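Local coordinates for E1 (Kluyveromyces marxianus, PDB 3VX6), which acts as an E1-like enzyme of autophagy, activating the ubiquitin-like proteins ATG12 and ATG8 for their conjugation, at residues 97-100 with 101-105; 212-215 with 216-219. One frame throughout, in Å; residues are numbered along the deposited sequence.

Overall arrangement
Contact 1 (97-100 with 101-105) and contact 2 (212-215 with 216-219) come in series along the chain, each a local contact within one run of residues. Their centres lie about 16 Å apart, with nearest atoms about 7 Å from each other, so they do not touch. Contact 1 is the opening of helix 97-114, near the surface and against strands 123-130 and 135-144 of one mixed sheet. Contact 2 is the buried entry into helix 215-225, against strands 198-202, 231-236 and 151-159 of another. Pro143 links their surroundings: Lys104 touches it, and Asn217 binds its carbonyl. Both lie within the ATG7 N-terminal family region, nearly all of this chain.

Contact 1 of 2, residues 97-100 with 101-105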
loop_
_atom_site.group_PDB
_atom_site.type_symbol
_atom_site.label_atom_id
_atom_site.label_comp_id
_atom_site.label_asym_id
_atom_site.label_seq_id
_atom_site.Cartn_x
_atom_site.Cartn_y
_atom_site.Cartn_z
ATOM N N LYS A 97 9.729 11.480 -10.344
ATOM C CA LYS A 97 8.708 10.769 -9.585
ATOM C C LYS A 97 8.180 9.522 -10.274
ATOM O O LYS A 97 7.911 8.529 -9.612
ATOM C CB LYS A 97 7.536 11.698 -9.232
ATOM C CG LYS A 97 7.825 12.679 -8.099
ATOM C CD LYS A 97 8.569 13.888 -8.610
ATOM C CE LYS A 97 9.027 14.797 -7.491
ATOM N NZ LYS A 97 9.624 16.043 -8.057
ATOM N N ILE A 98 8.036 9.568 -11.595
ATOM C CA ILE A 98 7.529 8.421 -12.342
ATOM C C ILE A 98 8.513 7.244 -12.379
ATOM O O ILE A 98 8.126 6.078 -12.208
ATOM C CB ILE A 98 7.149 8.832 -13.784
ATOM C CG1 ILE A 98 7.365 7.659 -14.731
ATOM C CG2 ILE A 98 7.938 10.049 -14.207
ATOM C CD1 ILE A 98 7.070 7.986 -16.157
ATOM N N GLN A 99 9.782 7.544 -12.605
ATOM C CA GLN A 99 10.789 6.502 -12.632
ATOM C C GLN A 99 10.883 5.884 -11.236
ATOM O O GLN A 99 11.098 4.676 -11.073
ATOM C CB GLN A 99 12.134 7.095 -13.031
ATOM C CG GLN A 99 13.284 6.100 -13.063
ATOM C CD GLN A 99 12.967 4.861 -13.888
ATOM O OE1 GLN A 99 12.399 4.950 -14.984
ATOM N NE2 GLN A 99 13.345 3.696 -13.367
ATOM N N PHE A 100 10.700 6.730 -10.229
ATOM C CA PHE A 100 10.781 6.299 -8.845
ATOM C C PHE A 100 9.680 5.337 -8.475
ATOM O O PHE A 100 9.936 4.262 -7.954
ATOM C CB PHE A 100 10.747 7.519 -7.912
ATOM C CG PHE A 100 10.552 7.177 -6.467
ATOM C CD1 PHE A 100 9.273 6.939 -5.961
ATOM C CD2 PHE A 100 11.645 7.085 -5.608
ATOM C CE1 PHE A 100 9.085 6.615 -4.617
ATOM C CE2 PHE A 100 11.469 6.761 -4.269
ATOM C CZ PHE A 100 10.184 6.524 -3.767
ATOM N N ILE A 101 8.444 5.711 -8.745
ATOM C CA ILE A 101 7.358 4.836 -8.374
ATOM C C ILE A 101 7.367 3.588 -9.259
ATOM O O ILE A 101 6.936 2.514 -8.838
ATOM C CB ILE A 101 6.011 5.592 -8.426
ATOM C CG1 ILE A 101 5.026 4.935 -7.462
ATOM C CG2 ILE A 101 5.474 5.632 -9.841
ATOM C CD1 ILE A 101 3.758 5.710 -7.277
ATOM N N LYS A 102 7.888 3.723 -10.477
ATOM C CA LYS A 102 7.963 2.587 -11.384
ATOM C C LYS A 102 8.867 1.505 -10.788
ATOM O O LYS A 102 8.530 0.319 -10.793
ATOM C CB LYS A 102 8.539 3.017 -12.726
ATOM C CG LYS A 102 8.626 1.893 -13.741
ATOM C CD LYS A 102 9.522 2.281 -14.897
ATOM C CE LYS A 102 9.363 1.329 -16.089
ATOM N NZ LYS A 102 10.376 1.595 -17.162
ATOM N N GLU A 103 10.026 1.920 -10.286
ATOM C CA GLU A 103 10.975 0.986 -9.702
ATOM C C GLU A 103 10.437 0.364 -8.434
ATOM O O GLU A 103 10.515 -0.848 -8.256
ATOM C CB GLU A 103 12.308 1.685 -9.422
ATOM C CG GLU A 103 13.142 1.892 -10.678
ATOM C CD GLU A 103 14.399 2.693 -10.420
ATOM O OE1 GLU A 103 15.173 2.319 -9.518
ATOM O OE2 GLU A 103 14.619 3.696 -11.126
ATOM N N LYS A 104 9.901 1.197 -7.548
ATOM C CA LYS A 104 9.342 0.702 -6.304
ATOM C C LYS A 104 8.284 -0.314 -6.682
ATOM O O LYS A 104 8.095 -1.315 -5.991
ATOM C CB LYS A 104 8.733 1.848 -5.488
ATOM C CG LYS A 104 9.707 2.502 -4.507
ATOM C CD LYS A 104 10.972 2.967 -5.184
ATOM C CE LYS A 104 12.198 2.269 -4.612
ATOM N NZ LYS A 104 13.438 2.471 -5.456
ATOM N N GLY A 105 7.628 -0.061 -7.809
ATOM C CA GLY A 105 6.596 -0.957 -8.289
ATOM C C GLY A 105 7.107 -2.312 -8.745
ATOM O O GLY A 105 6.472 -3.331 -8.480
#
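The Lys104 side chain folds back over the Phe100 ring, one turn earlier in the same helix, setting CD above the middle of one face. CD of Lys104 stands 3.9 Å from the centroid of the Phe100 ring and 12° off its normal, a CH-pi contact made by the aliphatic part of the lysine. Bends in the Lys104 chain at chi2 and chi3 bring CD there. Beyond it, NZ has a long, weak ion pair with Glu107. The Phe100 ring itself meets that of Trp262, and packs on Tyr124, Ile126 and Cys141. This is the first part of helix 97-114, an amphipathic segment: Phe100 and Ile101 press on strands of the neighbouring sheet, while Ile98 is exposed. Regular i to i+4 backbone bonds join the two halves, among them Ile101 N to Lys97 O at 3.0 Å and Lys104 N to Phe100 O at 3.1 Å. Lys97 O also accepts from the indole NE1 of Trp262, tying the helix start to strand 260-262. Gln99 and Glu103, again one turn apart, add a polar link. Gln99 NE2 donates to Glu103 OE2 at 2.6 Å in a nearly straight bond (175°). The carboxylate oxygen lies in the plane of the amide but is approached on its anti side, and the two flat groups are turned 46° apart. With CG of Gln99 opposite its own backbone N and a bend at chi2, the amide reaches along the helix to its partner. Its other end, OE1, lies 3.9 Å from CD of Lys102, beside the aliphatic part of that chain.

Contact 2 of 2, residues 212-215 with 216-219; sequences SAVT and KNIL
A type I beta turn from Ser212 to Thr215 leads the backbone into helix 215-225, Thr215 N closing it on Ser212 O at 2.8 Å. Thr215 OG1 also donates to Ser212 O, again at 2.8 Å and in the carbonyl plane, so two donors from one residue grip the first carbonyl of the turn. Chi1 of -53° lays OG1 of Thr215 beside its own backbone N, within reach of the oxygen that the N-H already holds, and leaves CG2 of Thr215 anti to that N, 4.2 Å from Leu219 CD1. The next bonds are weak: Lys216 N to Ala213 O at 3.3 Å and Asn217 N to Val214 O. Regular helical bonding then appears, Leu219 N donating almost straight to Thr215 O (176°). The Lys216 chain starts out alongside Ala213 O, which also accepts from Ser144 OG. Thr215, Ile218 and Leu219 pack on Ile233, and Phe201 meets Val214, Thr215 and Ile218, fastening the helix start to the sheet. The buried Asn217 amide crosses the Val214 side chain at about a right angle, and its strongest polar partners lie outside the helix: ND2 donates to Ile120 O and Pro143 O, while OD1 accepts from Phe145 N. A leucine in place of Asn217 would probably leave the Ile120 and Pro143 carbonyls and the Phe145 N-H without their mates. Where the two side chains cross, methyl CG2 of Val214 rests 3.4 Å from ND2 of Asn217.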
loop_
_atom_site.group_PDB
_atom_site.type_symbol
_atom_site.label_atom_id
_atom_site.label_comp_id
_atom_site.label_asym_id
_atom_site.label_seq_id
_atom_site.Cartn_x
_atom_site.Cartn_y
_atom_site.Cartn_z
ATOM N N SER A 212 -8.760 -0.843 -2.683
ATOM C CA SER A 212 -7.682 0.109 -2.835
ATOM C C SER A 212 -6.888 -0.228 -4.097
ATOM O O SER A 212 -6.807 -1.391 -4.499
ATOM C CB SER A 212 -6.791 0.073 -1.592
ATOM O OG SER A 212 -6.648 -1.253 -1.117
ATOM N N ALA A 213 -6.327 0.799 -4.730
ATOM C CA ALA A 213 -5.539 0.621 -5.941
ATOM C C ALA A 213 -4.448 -0.428 -5.734
ATOM O O ALA A 213 -3.850 -0.925 -6.686
ATOM C CB ALA A 213 -4.913 1.966 -6.351
ATOM N N VAL A 214 -4.196 -0.769 -4.481
ATOM C CA VAL A 214 -3.155 -1.741 -4.148
ATOM C C VAL A 214 -3.544 -3.178 -4.524
ATOM O O VAL A 214 -2.711 -4.079 -4.562
ATOM C CB VAL A 214 -2.805 -1.640 -2.650
ATOM C CG1 VAL A 214 -3.696 -2.565 -1.838
ATOM C CG2 VAL A 214 -1.338 -1.905 -2.450
ATOM N N THR A 215 -4.824 -3.377 -4.811
ATOM C CA THR A 215 -5.328 -4.680 -5.231
ATOM C C THR A 215 -4.683 -5.144 -6.550
ATOM O O THR A 215 -4.591 -6.351 -6.834
ATOM C CB THR A 215 -6.852 -4.640 -5.459
ATOM O OG1 THR A 215 -7.508 -4.104 -4.304
ATOM C CG2 THR A 215 -7.390 -6.043 -5.729
ATOM N N LYS A 216 -4.262 -4.178 -7.359
ATOM C CA LYS A 216 -3.640 -4.473 -8.632
ATOM C C LYS A 216 -2.392 -5.273 -8.430
ATOM O O LYS A 216 -2.052 -6.124 -9.243
ATOM C CB LYS A 216 -3.289 -3.180 -9.338
ATOM C CG LYS A 216 -4.485 -2.416 -9.906
ATOM C CD LYS A 216 -4.025 -1.124 -10.600
ATOM C CE LYS A 216 -5.207 -0.374 -11.173
ATOM N NZ LYS A 216 -4.836 1.079 -11.084
ATOM N N ASN A 217 -1.688 -4.925 -7.362
ATOM C CA ASN A 217 -0.480 -5.617 -6.963
ATOM C C ASN A 217 -0.842 -7.108 -6.847
ATOM O O ASN A 217 -0.298 -7.950 -7.563
ATOM C CB ASN A 217 -0.015 -5.070 -5.609
ATOM C CG ASN A 217 0.237 -3.574 -5.642
ATOM O OD1 ASN A 217 -0.227 -2.874 -6.548
ATOM N ND2 ASN A 217 0.969 -3.076 -4.657
ATOM N N ILE A 218 -1.785 -7.423 -5.961
ATOM C CA ILE A 218 -2.202 -8.807 -5.766
ATOM C C ILE A 218 -2.482 -9.462 -7.115
ATOM O O ILE A 218 -1.880 -10.486 -7.461
ATOM C CB ILE A 218 -3.464 -8.892 -4.874
ATOM C CG1 ILE A 218 -3.175 -8.243 -3.508
ATOM C CG2 ILE A 218 -3.906 -10.348 -4.742
ATOM C CD1 ILE A 218 -4.392 -8.043 -2.623
ATOM N N LEU A 219 -3.369 -8.848 -7.887
ATOM C CA LEU A 219 -3.704 -9.374 -9.200
ATOM C C LEU A 219 -2.479 -9.594 -10.065
ATOM O O LEU A 219 -2.253 -10.679 -10.572
ATOM C CB LEU A 219 -4.659 -8.432 -9.912
ATOM C CG LEU A 219 -6.007 -8.408 -9.215
ATOM C CD1 LEU A 219 -6.838 -7.246 -9.714
ATOM C CD2 LEU A 219 -6.697 -9.737 -9.464
#